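Local coordinates for protein diphosphomevalonate decarboxylase, putative (Trypanosoma brucei, PDB 2HKE) that probably catalyses the ATP-dependent decarboxylation of (R)-5-diphosphomevalonate to isopentenyl diphosphate in the mevalonate pathway, at residues A188-A193 with T266-A271; M272-K277 with I349-K354; A281-T286 with D343-L348. The protein carries 1 engineered substitution. All coordinates share one frame; numbering follows the deposited sequence.

Contact 1 of 3, residues A188-A193 with T266-A271; sequences AVLKGA and TEDSYA
Leu190 packs against the first turn of helix 267-283, and Thr266, the N-cap, touches Lys191, Gly192 and Ala193. The apolar part is tight. Leu190 CD1 sits 3.8 Å from Ser269 N, and its CD2 lies 4.1 Å from Asp268 CB. Thr266 CG2 rests on the backbone of the loop that leaves strand 183-189, 3.5 Å from Ala193 N. With chi1 at 65°, Thr266 sends this methyl to the loop while OG1 faces the start of the helix. There Ser269 N donates to Thr266 OG1 (3.2 Å), and Thr266 N donates back to Ser269 OG at an angle of 166°. The two residues form a capping box. Ser269 OG is also bonded to Ala296 O.

The other side is looser and wet. One water donates to Lys191 O and to Asp268 OD2 and bonds Thr266 OG1. A second accepts from Lys191 N (2.9 Å) and donates to the same Asp268 OD2. The long chain of Lys191 leads away from the helix. Asp268 OD1 has His351 and Lys354 as partners. The chemistry is divided: methyl groups make the direct contact, and water links the polar groups of the loop to the capped helix start.

Contact 2 of 3, residues M272-K277 with I349-K354; sequences MIRLVK and IDHPKK. With SO4 (sulfate ion), chain D.
Ile349 sets its CG2 methyl against the backbone of helix 267-283 at Arg274 and Leu275, and its longer branch against the Leu275 side chain. Its CG1 stands between the backbone N and the carbonyl carbon (chi1 63°), and CG2 is anti to the carbonyl carbon. This places CG2 on the helix, 3.6 Å from Leu275 N and 3.8 Å from Arg274 CB. The other branch runs on to CD1, which meets Leu275 CB at 4.1 Å.

Arg274 touches Ile349 through CB, and its chain then runs out to the loop. The chain is bent at chi3 (-47°), which turns the guanidinium toward the loop and a bound sulfate. Two sulfate oxygens share its donors. NE bonds O4 at 3.0 Å and also O3, and NH2 bonds O3 as well. Asp350 N reaches the same O3 at 2.9 Å, on a straighter line than the arginine donors. One anion oxygen thus receives three N-H groups and ties loop to helix. NH2 also bonds a water (3.0 Å) that lies at the edge of the His351 ring and is bonded to ND1. The far nitrogen of that ring, NE2, is engaged by Asp268. The sulfate probably comes from the crystallisation liquor, so this bridge need not exist in solution.

The contact lies at the surface of the C-terminal domain. Leu275 also packs on helix 307-317 through Met313, Leu314 and His317. Ile273 and Val276 instead touch Tyr290 of strand 288-291, and residues 349-354 continue toward strand 358-363.

Contact 3 of 3, residues A281-T286 with D343-L348; sequences AKKGRT and DEYKKL
This is a surface contact between the last turn of helix 267-283 and the loop that follows helix 330-338. It is built mainly from lysine methylenes and one tyrosine. Lys282 reaches over to the loop. Its CB meets the edge of the Tyr345 ring, 3.7 Å from CE1. The chain then bends at chi2 (-67°), and CG comes to 3.6 Å from Leu348 CD2. Further out, Lys282 CE lies 3.4 Å from Glu344 O, so one lysine chain touches Tyr345, Leu348 and the Glu344 carbonyl.

Lys283 meets the ring next to this, at its hydroxyl end. Its side chain crosses Tyr345 at about a right angle, with CD 3.5 Å from CZ. Bends at chi2 and chi3 carry the chain across the hydroxyl end of the ring, and NZ goes on to a salt bridge with Glu309. A water joins Lys283 NZ and Tyr345 OH through weak bonds only. Glu344 CG lies over the centre of one face of the ring, 3.6 Å above its plane.

The helix ends here in a Schellman motif with Gly284 at C-prime, where phi is 80°. Tyr345 is buried against Glu309 and Met313 of helix 307-317 and stacks edge-to-face with Tyr279. Leu348 packs on Met313 and on Leu275 and Ala278 of helix 267-283, so the loop packs against both helices.

Overall arrangement
All three contacts lie in the C-terminal domain and follow helix 267-283 from its capped start to its Schellman end. Contacts 1 and 2 have centres about 10 Å apart and touch: Asp268 OD1 forms a salt bridge with Lys354 NZ (3.0 Å) and a probable hydrogen bond with His351 NE2 (2.7 Å). Contacts 2 and 3 lie about 12 Å apart, centre to centre, and meet where Leu275 CD1 packs on Leu348 CB. Along the chain, contact 3 is nested inside the loop that contact 2 closes. Contacts 1 and 3 do not touch; their centres are about 21 Å apart. The sulfate belongs to contact 2, and no substrate or nucleotide is seen at any of the three.

Contact 1 of 3, residues A188-A193 with T266-A271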
ATOM      1  N   ALA A 188       1.312  -5.498  11.593  1.00 20.23           N
ATOM      2  CA  ALA A 188       0.676  -5.639  12.892  1.00 19.77           C
ATOM      3  C   ALA A 188      -0.512  -4.667  12.929  1.00 20.20           C
ATOM      4  O   ALA A 188      -0.349  -3.424  13.011  1.00 19.93           O
ATOM      5  CB  ALA A 188       1.678  -5.379  14.016  1.00 20.80           C
ATOM      6  N   VAL A 189      -1.694  -5.229  12.723  1.00 19.79           N
ATOM      7  CA  VAL A 189      -2.907  -4.474  12.721  1.00 20.70           C
ATOM      8  C   VAL A 189      -3.321  -4.054  14.118  1.00 20.21           C
ATOM      9  O   VAL A 189      -3.449  -4.886  15.008  1.00 19.92           O
ATOM     10  CB  VAL A 189      -4.018  -5.225  11.952  1.00 20.20           C
ATOM     11  CG1 VAL A 189      -5.277  -4.432  11.897  1.00 24.09           C
ATOM     12  CG2 VAL A 189      -3.481  -5.548  10.558  1.00 22.91           C
ATOM     13  N   LEU A 190      -3.523  -2.743  14.267  1.00 20.93           N
ATOM     14  CA  LEU A 190      -3.893  -2.109  15.512  1.00 22.68           C
ATOM     15  C   LEU A 190      -5.239  -1.395  15.395  1.00 24.07           C
ATOM     16  O   LEU A 190      -5.665  -1.014  14.300  1.00 24.41           O
ATOM     17  CB  LEU A 190      -2.793  -1.150  15.967  1.00 21.83           C
ATOM     18  CG  LEU A 190      -1.404  -1.763  16.165  1.00 22.14           C
ATOM     19  CD1 LEU A 190      -0.287  -0.711  16.227  1.00 18.88           C
ATOM     20  CD2 LEU A 190      -1.426  -2.669  17.399  1.00 24.71           C
ATOM     21  N   LYS A 191      -5.902  -1.171  16.532  1.00 25.70           N
ATOM     22  CA  LYS A 191      -7.167  -0.453  16.499  1.00 27.68           C
ATOM     23  C   LYS A 191      -6.869   0.970  16.080  1.00 27.26           C
ATOM     24  O   LYS A 191      -5.862   1.538  16.468  1.00 29.58           O
ATOM     25  CB  LYS A 191      -7.910  -0.553  17.823  1.00 28.56           C
ATOM     26  CG  LYS A 191      -8.539  -1.916  18.048  1.00 31.30           C
ATOM     27  CD  LYS A 191      -9.262  -2.033  19.403  1.00 31.49           C
ATOM     28  CE  LYS A 191      -9.334  -3.498  19.917  1.00 33.92           C
ATOM     29  NZ  LYS A 191      -9.800  -3.539  21.364  1.00 38.60           N
ATOM     30  N   GLY A 192      -7.744   1.562  15.283  1.00 29.31           N
ATOM     31  CA  GLY A 192      -7.525   2.886  14.782  1.00 29.41           C
ATOM     32  C   GLY A 192      -7.754   3.960  15.828  1.00 31.26           C
ATOM     33  O   GLY A 192      -8.359   3.727  16.893  1.00 30.01           O
ATOM     34  N   ALA A 193      -7.231   5.129  15.519  1.00 32.10           N
ATOM     35  CA  ALA A 193      -7.387   6.296  16.335  1.00 33.53           C
ATOM     36  C   ALA A 193      -8.796   6.811  16.126  1.00 34.83           C
ATOM     37  O   ALA A 193      -9.513   6.381  15.226  1.00 34.54           O
ATOM     38  CB  ALA A 193      -6.404   7.364  15.901  1.00 33.72           C
ATOM     39  N   THR A 266      -1.993   5.817  17.304  1.00 25.82           N
ATOM     40  CA  THR A 266      -2.482   5.652  18.665  1.00 24.99           C
ATOM     41  C   THR A 266      -1.304   5.383  19.572  1.00 25.00           C
ATOM     42  O   THR A 266      -0.174   5.245  19.119  1.00 23.94           O
ATOM     43  CB  THR A 266      -3.394   4.462  18.741  1.00 24.60           C
ATOM     44  OG1 THR A 266      -2.626   3.271  18.459  1.00 25.25           O
ATOM     45  CG2 THR A 266      -4.591   4.595  17.770  1.00 25.45           C
ATOM     46  N   GLU A 267      -1.554   5.224  20.867  1.00 24.59           N
ATOM     47  CA  GLU A 267      -0.411   4.926  21.743  1.00 23.77           C
ATOM     48  C   GLU A 267       0.129   3.525  21.466  1.00 22.97           C
ATOM     49  O   GLU A 267       1.270   3.221  21.813  1.00 23.07           O
ATOM     50  CB  GLU A 267      -0.799   5.058  23.193  1.00 25.58           C
ATOM     51  CG  GLU A 267      -0.980   6.547  23.661  1.00 29.16           C
ATOM     52  CD  GLU A 267       0.298   7.376  23.604  1.00 34.28           C
ATOM     53  OE1 GLU A 267       1.421   6.813  23.788  1.00 34.70           O
ATOM     54  OE2 GLU A 267       0.195   8.621  23.358  1.00 34.89           O
ATOM     55  N   ASP A 268      -0.714   2.641  20.954  1.00 21.58           N
ATOM     56  CA  ASP A 268      -0.219   1.311  20.517  1.00 21.73           C
ATOM     57  C   ASP A 268       0.794   1.470  19.379  1.00 20.75           C
ATOM     58  O   ASP A 268       1.858   0.836  19.403  1.00 20.19           O
ATOM     59  CB  ASP A 268      -1.342   0.423  20.041  1.00 21.41           C
ATOM     60  CG  ASP A 268      -2.179  -0.137  21.155  1.00 26.76           C
ATOM     61  OD1 ASP A 268      -1.756  -0.160  22.310  1.00 27.83           O
ATOM     62  OD2 ASP A 268      -3.300  -0.553  20.833  1.00 33.81           O
ATOM     63  N   SER A 269       0.469   2.319  18.404  1.00 20.10           N
ATOM     64  CA  SER A 269       1.438   2.692  17.353  1.00 20.42           C
ATOM     65  C   SER A 269       2.768   3.147  17.929  1.00 20.39           C
ATOM     66  O   SER A 269       3.840   2.682  17.518  1.00 19.91           O
ATOM     67  CB  SER A 269       0.883   3.809  16.464  1.00 20.45           C
ATOM     68  OG  SER A 269      -0.356   3.438  15.930  1.00 20.02           O
ATOM     69  N   TYR A 270       2.707   4.095  18.866  1.00 20.76           N
ATOM     70  CA  TYR A 270       3.907   4.649  19.467  1.00 21.14           C
ATOM     71  C   TYR A 270       4.653   3.631  20.297  1.00 20.27           C
ATOM     72  O   TYR A 270       5.897   3.615  20.294  1.00 19.45           O
ATOM     73  CB  TYR A 270       3.613   5.911  20.313  1.00 24.39           C
ATOM     74  CG  TYR A 270       2.985   7.049  19.552  1.00 27.37           C
ATOM     75  CD1 TYR A 270       3.580   7.554  18.403  1.00 30.06           C
ATOM     76  CD2 TYR A 270       1.784   7.618  19.975  1.00 29.08           C
ATOM     77  CE1 TYR A 270       3.005   8.602  17.692  1.00 32.00           C
ATOM     78  CE2 TYR A 270       1.192   8.675  19.257  1.00 30.97           C
ATOM     79  CZ  TYR A 270       1.814   9.168  18.145  1.00 31.09           C
ATOM     80  OH  TYR A 270       1.234  10.206  17.452  1.00 34.32           O
ATOM     81  N   ALA A 271       3.917   2.739  20.959  1.00 19.57           N
ATOM     82  CA  ALA A 271       4.594   1.685  21.694  1.00 19.47           C
ATOM     83  C   ALA A 271       5.341   0.737  20.725  1.00 19.63           C
ATOM     84  O   ALA A 271       6.406   0.243  21.045  1.00 18.12           O
ATOM     85  CB  ALA A 271       3.587   0.901  22.484  1.00 19.83           C
TER
HETATM   86  O   HOH W   1      -4.207   1.151  18.520  1.00 23.08           O
HETATM   87  O   HOH W   2      -4.952  -2.053  19.084  1.00 31.27           O

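Contact 2 of 3, residues M272-K277 with I349-K354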
ATOM      1  N   MET A 272       4.748   0.477  19.564  1.00 19.17           N
ATOM      2  CA  MET A 272       5.412  -0.346  18.540  1.00 18.71           C
ATOM      3  C   MET A 272       6.689   0.302  18.075  1.00 19.05           C
ATOM      4  O   MET A 272       7.698  -0.382  17.888  1.00 19.12           O
ATOM      5  CB  MET A 272       4.460  -0.678  17.375  1.00 18.91           C
ATOM      6  CG  MET A 272       3.536  -1.851  17.667  1.00 21.68           C
ATOM      7  SD  MET A 272       4.307  -3.451  17.883  1.00 22.46           S
ATOM      8  CE  MET A 272       4.868  -3.808  16.176  1.00 26.52           C
ATOM      9  N   ILE A 273       6.688   1.625  17.929  1.00 18.54           N
ATOM     10  CA  ILE A 273       7.885   2.321  17.527  1.00 18.85           C
ATOM     11  C   ILE A 273       8.943   2.121  18.622  1.00 19.22           C
ATOM     12  O   ILE A 273      10.056   1.755  18.330  1.00 19.56           O
ATOM     13  CB  ILE A 273       7.613   3.801  17.300  1.00 17.96           C
ATOM     14  CG1 ILE A 273       6.753   4.013  16.051  1.00 19.34           C
ATOM     15  CG2 ILE A 273       8.926   4.589  17.294  1.00 19.06           C
ATOM     16  CD1 ILE A 273       6.290   5.433  15.887  1.00 19.41           C
ATOM     17  N   ARG A 274       8.570   2.368  19.883  1.00 20.03           N
ATOM     18  CA  ARG A 274       9.502   2.192  20.982  1.00 20.00           C
ATOM     19  C   ARG A 274      10.052   0.777  21.054  1.00 19.43           C
ATOM     20  O   ARG A 274      11.259   0.606  21.328  1.00 19.69           O
ATOM     21  CB  ARG A 274       8.851   2.559  22.325  1.00 21.06           C
ATOM     22  CG  ARG A 274       8.466   3.990  22.383  1.00 23.07           C
ATOM     23  CD  ARG A 274       8.371   4.523  23.820  1.00 20.40           C
ATOM     24  NE  ARG A 274       7.617   3.639  24.696  1.00 23.02           N
ATOM     25  CZ  ARG A 274       6.295   3.592  24.758  1.00 23.51           C
ATOM     26  NH1 ARG A 274       5.568   4.385  24.003  1.00 24.51           N
ATOM     27  NH2 ARG A 274       5.706   2.757  25.608  1.00 25.69           N
ATOM     28  N   LEU A 275       9.186  -0.213  20.816  1.00 19.44           N
ATOM     29  CA  LEU A 275       9.572  -1.629  20.879  1.00 18.96           C
ATOM     30  C   LEU A 275      10.583  -1.999  19.788  1.00 18.34           C
ATOM     31  O   LEU A 275      11.622  -2.661  20.047  1.00 17.85           O
ATOM     32  CB  LEU A 275       8.325  -2.493  20.755  1.00 19.23           C
ATOM     33  CG  LEU A 275       8.499  -3.993  20.899  1.00 17.78           C
ATOM     34  CD1 LEU A 275       9.369  -4.397  22.114  1.00 21.40           C
ATOM     35  CD2 LEU A 275       7.137  -4.635  20.963  1.00 18.75           C
ATOM     36  N   VAL A 276      10.312  -1.580  18.571  1.00 18.54           N
ATOM     37  CA  VAL A 276      11.251  -1.871  17.495  1.00 18.30           C
ATOM     38  C   VAL A 276      12.591  -1.246  17.828  1.00 18.72           C
ATOM     39  O   VAL A 276      13.643  -1.886  17.671  1.00 18.63           O
ATOM     40  CB  VAL A 276      10.724  -1.369  16.146  1.00 18.07           C
ATOM     41  CG1 VAL A 276      11.799  -1.433  15.067  1.00 18.66           C
ATOM     42  CG2 VAL A 276       9.450  -2.145  15.807  1.00 17.62           C
ATOM     43  N   LYS A 277      12.577   0.018  18.259  1.00 19.21           N
ATOM     44  CA  LYS A 277      13.816   0.700  18.607  1.00 20.37           C
ATOM     45  C   LYS A 277      14.588  -0.011  19.711  1.00 20.40           C
ATOM     46  O   LYS A 277      15.816  -0.175  19.633  1.00 19.41           O
ATOM     47  CB  LYS A 277      13.523   2.141  19.030  1.00 20.75           C
ATOM     48  CG  LYS A 277      13.164   3.025  17.851  1.00 21.98           C
ATOM     49  CD  LYS A 277      12.840   4.430  18.346  1.00 23.72           C
ATOM     50  CE  LYS A 277      12.557   5.359  17.188  1.00 28.97           C
ATOM     51  NZ  LYS A 277      12.163   6.692  17.724  1.00 31.01           N
ATOM     52  N   ILE A 349       9.874  -2.641  26.581  1.00 25.15           N
ATOM     53  CA  ILE A 349       9.109  -1.415  26.803  1.00 24.61           C
ATOM     54  C   ILE A 349       8.127  -1.644  27.930  1.00 24.97           C
ATOM     55  O   ILE A 349       7.846  -2.778  28.289  1.00 24.83           O
ATOM     56  CB  ILE A 349       8.323  -0.934  25.548  1.00 24.75           C
ATOM     57  CG1 ILE A 349       7.260  -1.944  25.114  1.00 26.08           C
ATOM     58  CG2 ILE A 349       9.324  -0.593  24.420  1.00 25.33           C
ATOM     59  CD1 ILE A 349       6.250  -1.399  24.080  1.00 24.25           C
ATOM     60  N   ASP A 350       7.586  -0.537  28.422  1.00 25.71           N
ATOM     61  CA  ASP A 350       6.498  -0.510  29.363  1.00 26.80           C
ATOM     62  C   ASP A 350       5.232  -0.112  28.603  1.00 26.43           C
ATOM     63  O   ASP A 350       5.099   1.044  28.204  1.00 26.09           O
ATOM     64  CB  ASP A 350       6.811   0.575  30.435  1.00 28.63           C
ATOM     65  CG  ASP A 350       5.732   0.699  31.494  1.00 32.12           C
ATOM     66  OD1 ASP A 350       4.824  -0.186  31.584  1.00 41.56           O
ATOM     67  OD2 ASP A 350       5.812   1.707  32.261  1.00 45.79           O
ATOM     68  N   HIS A 351       4.326  -1.066  28.392  1.00 25.79           N
ATOM     69  CA  HIS A 351       3.064  -0.797  27.710  1.00 26.22           C
ATOM     70  C   HIS A 351       2.106  -1.919  28.067  1.00 26.58           C
ATOM     71  O   HIS A 351       2.533  -3.088  28.192  1.00 25.92           O
ATOM     72  CB  HIS A 351       3.259  -0.731  26.175  1.00 26.40           C
ATOM     73  CG  HIS A 351       2.043  -0.293  25.425  1.00 23.87           C
ATOM     74  ND1 HIS A 351       1.649   1.025  25.385  1.00 24.48           N
ATOM     75  CD2 HIS A 351       1.171  -0.970  24.631  1.00 24.46           C
ATOM     76  CE1 HIS A 351       0.564   1.138  24.632  1.00 24.38           C
ATOM     77  NE2 HIS A 351       0.257  -0.055  24.158  1.00 22.43           N
ATOM     78  N   PRO A 352       0.813  -1.610  28.237  1.00 26.54           N
ATOM     79  CA  PRO A 352      -0.143  -2.689  28.482  1.00 27.39           C
ATOM     80  C   PRO A 352      -0.167  -3.801  27.421  1.00 28.50           C
ATOM     81  O   PRO A 352      -0.186  -3.499  26.204  1.00 27.56           O
ATOM     82  CB  PRO A 352      -1.484  -1.966  28.458  1.00 28.01           C
ATOM     83  CG  PRO A 352      -1.140  -0.605  28.868  1.00 28.58           C
ATOM     84  CD  PRO A 352       0.147  -0.294  28.228  1.00 27.35           C
ATOM     85  N   LYS A 353      -0.166  -5.053  27.868  1.00 28.11           N
ATOM     86  CA  LYS A 353      -0.229  -6.174  26.922  1.00 28.39           C
ATOM     87  C   LYS A 353      -1.629  -6.298  26.341  1.00 28.03           C
ATOM     88  O   LYS A 353      -2.656  -6.297  27.057  1.00 28.82           O
ATOM     89  CB  LYS A 353       0.212  -7.478  27.563  1.00 30.04           C
ATOM     90  CG  LYS A 353       1.668  -7.472  28.008  1.00 30.78           C
ATOM     91  CD  LYS A 353       2.032  -8.810  28.584  1.00 31.86           C
ATOM     92  CE  LYS A 353       3.418  -8.814  29.091  1.00 34.03           C
ATOM     93  NZ  LYS A 353       3.824 -10.195  29.446  1.00 39.69           N
ATOM     94  N   LYS A 354      -1.673  -6.404  25.018  1.00 27.33           N
ATOM     95  CA  LYS A 354      -2.907  -6.665  24.294  1.00 26.68           C
ATOM     96  C   LYS A 354      -2.557  -7.320  22.968  1.00 25.11           C
ATOM     97  O   LYS A 354      -1.447  -7.177  22.478  1.00 23.55           O
ATOM     98  CB  LYS A 354      -3.691  -5.383  24.063  1.00 27.16           C
ATOM     99  CG  LYS A 354      -2.935  -4.389  23.138  1.00 28.16           C
ATOM    100  CD  LYS A 354      -3.580  -3.058  23.052  1.00 30.59           C
ATOM    101  CE  LYS A 354      -3.297  -2.191  24.261  1.00 32.47           C
ATOM    102  NZ  LYS A 354      -4.095  -0.954  24.037  1.00 33.75           N
TER
HETATM  103  S   SO4 D 382       9.449   2.639  27.653  1.00 37.23           S
HETATM  104  O1  SO4 D 382       9.344   3.860  28.441  1.00 38.30           O
HETATM  105  O2  SO4 D 382      10.272   1.684  28.362  1.00 34.71           O
HETATM  106  O3  SO4 D 382       8.093   2.119  27.444  1.00 31.05           O
HETATM  107  O4  SO4 D 382      10.040   3.001  26.371  1.00 40.22           O
HETATM  108  O   HOH W   3       2.889   3.158  26.516  1.00 33.28           O

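Contact 3 of 3, residues A281-T286 with D343-L348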
ATOM      1  N   ALA A 281      18.167  -1.877  19.514  1.00 20.32           N
ATOM      2  CA  ALA A 281      19.190  -1.449  20.504  1.00 20.22           C
ATOM      3  C   ALA A 281      19.811  -2.671  21.214  1.00 21.43           C
ATOM      4  O   ALA A 281      21.054  -2.775  21.320  1.00 21.10           O
ATOM      5  CB  ALA A 281      18.584  -0.428  21.481  1.00 20.94           C
ATOM      6  N   LYS A 282      18.959  -3.610  21.636  1.00 21.81           N
ATOM      7  CA  LYS A 282      19.397  -4.829  22.332  1.00 23.61           C
ATOM      8  C   LYS A 282      20.153  -5.763  21.410  1.00 23.73           C
ATOM      9  O   LYS A 282      21.123  -6.398  21.801  1.00 24.48           O
ATOM     10  CB  LYS A 282      18.223  -5.633  22.858  1.00 26.66           C
ATOM     11  CG  LYS A 282      17.699  -5.325  24.158  1.00 31.62           C
ATOM     12  CD  LYS A 282      18.655  -5.629  25.347  1.00 33.37           C
ATOM     13  CE  LYS A 282      17.850  -5.352  26.606  1.00 34.22           C
ATOM     14  NZ  LYS A 282      18.667  -4.712  27.689  1.00 37.41           N
ATOM     15  N   LYS A 283      19.738  -5.815  20.170  1.00 23.85           N
ATOM     16  CA  LYS A 283      20.402  -6.630  19.169  1.00 23.47           C
ATOM     17  C   LYS A 283      21.726  -6.033  18.775  1.00 23.51           C
ATOM     18  O   LYS A 283      22.609  -6.748  18.349  1.00 24.38           O
ATOM     19  CB  LYS A 283      19.522  -6.739  17.938  1.00 23.10           C
ATOM     20  CG  LYS A 283      18.279  -7.554  18.158  1.00 28.21           C
ATOM     21  CD  LYS A 283      18.532  -9.036  18.105  1.00 32.48           C
ATOM     22  CE  LYS A 283      18.508  -9.564  16.720  1.00 32.73           C
ATOM     23  NZ  LYS A 283      18.820 -11.025  16.814  1.00 31.02           N
ATOM     24  N   GLY A 284      21.897  -4.715  18.919  1.00 22.20           N
ATOM     25  CA  GLY A 284      23.097  -4.078  18.462  1.00 22.17           C
ATOM     26  C   GLY A 284      23.142  -3.799  16.978  1.00 21.81           C
ATOM     27  O   GLY A 284      24.192  -3.497  16.423  1.00 23.34           O
ATOM     28  N   ARG A 285      21.996  -3.927  16.311  1.00 21.36           N
ATOM     29  CA  ARG A 285      21.909  -3.614  14.919  1.00 21.85           C
ATOM     30  C   ARG A 285      20.450  -3.378  14.559  1.00 20.45           C
ATOM     31  O   ARG A 285      19.535  -3.715  15.307  1.00 20.20           O
ATOM     32  CB  ARG A 285      22.487  -4.749  14.041  1.00 23.22           C
ATOM     33  CG  ARG A 285      21.694  -6.013  14.112  1.00 23.29           C
ATOM     34  CD  ARG A 285      22.335  -7.087  13.274  1.00 24.53           C
ATOM     35  NE  ARG A 285      21.700  -8.365  13.513  1.00 25.26           N
ATOM     36  CZ  ARG A 285      20.698  -8.890  12.807  1.00 28.64           C
ATOM     37  NH1 ARG A 285      20.178  -8.277  11.768  1.00 29.23           N
ATOM     38  NH2 ARG A 285      20.205 -10.066  13.172  1.00 27.72           N
ATOM     39  N   THR A 286      20.267  -2.780  13.406  1.00 19.70           N
ATOM     40  CA  THR A 286      18.930  -2.528  12.861  1.00 19.23           C
ATOM     41  C   THR A 286      18.442  -3.821  12.186  1.00 19.19           C
ATOM     42  O   THR A 286      18.705  -4.073  11.014  1.00 18.94           O
ATOM     43  CB  THR A 286      18.938  -1.367  11.935  1.00 19.49           C
ATOM     44  OG1 THR A 286      19.484  -0.204  12.623  1.00 20.26           O
ATOM     45  CG2 THR A 286      17.462  -1.061  11.462  1.00 18.67           C
ATOM     46  N   ASP A 343      15.719 -14.059  27.234  1.00 26.11           N
ATOM     47  CA  ASP A 343      15.132 -13.197  28.232  1.00 27.37           C
ATOM     48  C   ASP A 343      15.409 -11.728  27.976  1.00 26.72           C
ATOM     49  O   ASP A 343      14.601 -10.906  28.359  1.00 26.48           O
ATOM     50  CB  ASP A 343      15.686 -13.573  29.623  1.00 29.52           C
ATOM     51  CG  ASP A 343      14.604 -13.908  30.580  1.00 34.67           C
ATOM     52  OD1 ASP A 343      13.732 -13.033  30.811  1.00 39.79           O
ATOM     53  OD2 ASP A 343      14.601 -15.067  31.078  1.00 43.92           O
ATOM     54  N   GLU A 344      16.547 -11.412  27.355  1.00 26.41           N
ATOM     55  CA  GLU A 344      16.932 -10.042  27.004  1.00 27.67           C
ATOM     56  C   GLU A 344      15.879  -9.325  26.150  1.00 27.22           C
ATOM     57  O   GLU A 344      15.820  -8.097  26.163  1.00 26.67           O
ATOM     58  CB  GLU A 344      18.255  -9.980  26.245  1.00 27.76           C
ATOM     59  CG  GLU A 344      18.374 -10.966  25.099  1.00 30.65           C
ATOM     60  CD  GLU A 344      19.704 -10.971  24.338  1.00 33.78           C
ATOM     61  OE1 GLU A 344      20.490  -9.992  24.401  1.00 39.45           O
ATOM     62  OE2 GLU A 344      19.947 -12.001  23.619  1.00 42.78           O
ATOM     63  N   TYR A 345      15.034 -10.068  25.445  1.00 25.78           N
ATOM     64  CA  TYR A 345      14.073  -9.425  24.535  1.00 26.48           C
ATOM     65  C   TYR A 345      12.684  -9.384  25.123  1.00 26.57           C
ATOM     66  O   TYR A 345      11.704  -9.129  24.403  1.00 26.70           O
ATOM     67  CB  TYR A 345      14.083 -10.123  23.159  1.00 26.20           C
ATOM     68  CG  TYR A 345      15.426 -10.166  22.547  1.00 25.37           C
ATOM     69  CD1 TYR A 345      16.147  -8.997  22.313  1.00 24.41           C
ATOM     70  CD2 TYR A 345      15.988 -11.349  22.127  1.00 25.87           C
ATOM     71  CE1 TYR A 345      17.387  -9.018  21.736  1.00 25.63           C
ATOM     72  CE2 TYR A 345      17.247 -11.366  21.550  1.00 25.44           C
ATOM     73  CZ  TYR A 345      17.942 -10.195  21.369  1.00 26.35           C
ATOM     74  OH  TYR A 345      19.200 -10.232  20.803  1.00 29.95           O
ATOM     75  N   LYS A 346      12.564  -9.673  26.415  1.00 27.15           N
ATOM     76  CA  LYS A 346      11.309  -9.578  27.097  1.00 28.93           C
ATOM     77  C   LYS A 346      11.403  -8.257  27.863  1.00 29.60           C
ATOM     78  O   LYS A 346      12.500  -7.788  28.222  1.00 32.43           O
ATOM     79  CB  LYS A 346      11.091 -10.771  28.038  1.00 29.41           C
ATOM     80  CG  LYS A 346      11.072 -12.111  27.356  1.00 30.95           C
ATOM     81  CD  LYS A 346      11.102 -13.258  28.369  1.00 30.90           C
ATOM     82  CE  LYS A 346      11.273 -14.610  27.656  1.00 33.02           C
ATOM     83  NZ  LYS A 346      11.046 -15.727  28.598  1.00 32.81           N
ATOM     84  N   LYS A 347      10.255  -7.656  28.089  1.00 30.00           N
ATOM     85  CA  LYS A 347      10.141  -6.405  28.807  1.00 29.46           C
ATOM     86  C   LYS A 347      11.087  -5.344  28.237  1.00 28.23           C
ATOM     87  O   LYS A 347      11.901  -4.753  28.959  1.00 29.15           O
ATOM     88  CB  LYS A 347      10.349  -6.646  30.327  1.00 32.16           C
ATOM     89  CG  LYS A 347       9.239  -7.504  30.961  1.00 35.85           C
ATOM     90  CD  LYS A 347       7.905  -6.703  31.144  1.00 40.77           C
ATOM     91  CE  LYS A 347       6.685  -7.609  31.597  1.00 41.80           C
ATOM     92  NZ  LYS A 347       6.448  -8.872  30.778  1.00 45.93           N
ATOM     93  N   LEU A 348      10.959  -5.082  26.943  1.00 23.70           N
ATOM     94  CA  LEU A 348      11.798  -4.078  26.299  1.00 24.62           C
ATOM     95  C   LEU A 348      11.197  -2.683  26.438  1.00 24.06           C
ATOM     96  O   LEU A 348      11.880  -1.709  26.258  1.00 24.82           O
ATOM     97  CB  LEU A 348      12.000  -4.417  24.821  1.00 23.94           C
ATOM     98  CG  LEU A 348      12.770  -5.706  24.521  1.00 26.19           C
ATOM     99  CD1 LEU A 348      12.780  -5.989  23.027  1.00 31.05           C
ATOM    100  CD2 LEU A 348      14.187  -5.627  25.066  1.00 29.44           C
TER
HETATM  101  O   HOH W   4      21.589 -11.360  18.749  1.00 47.19           O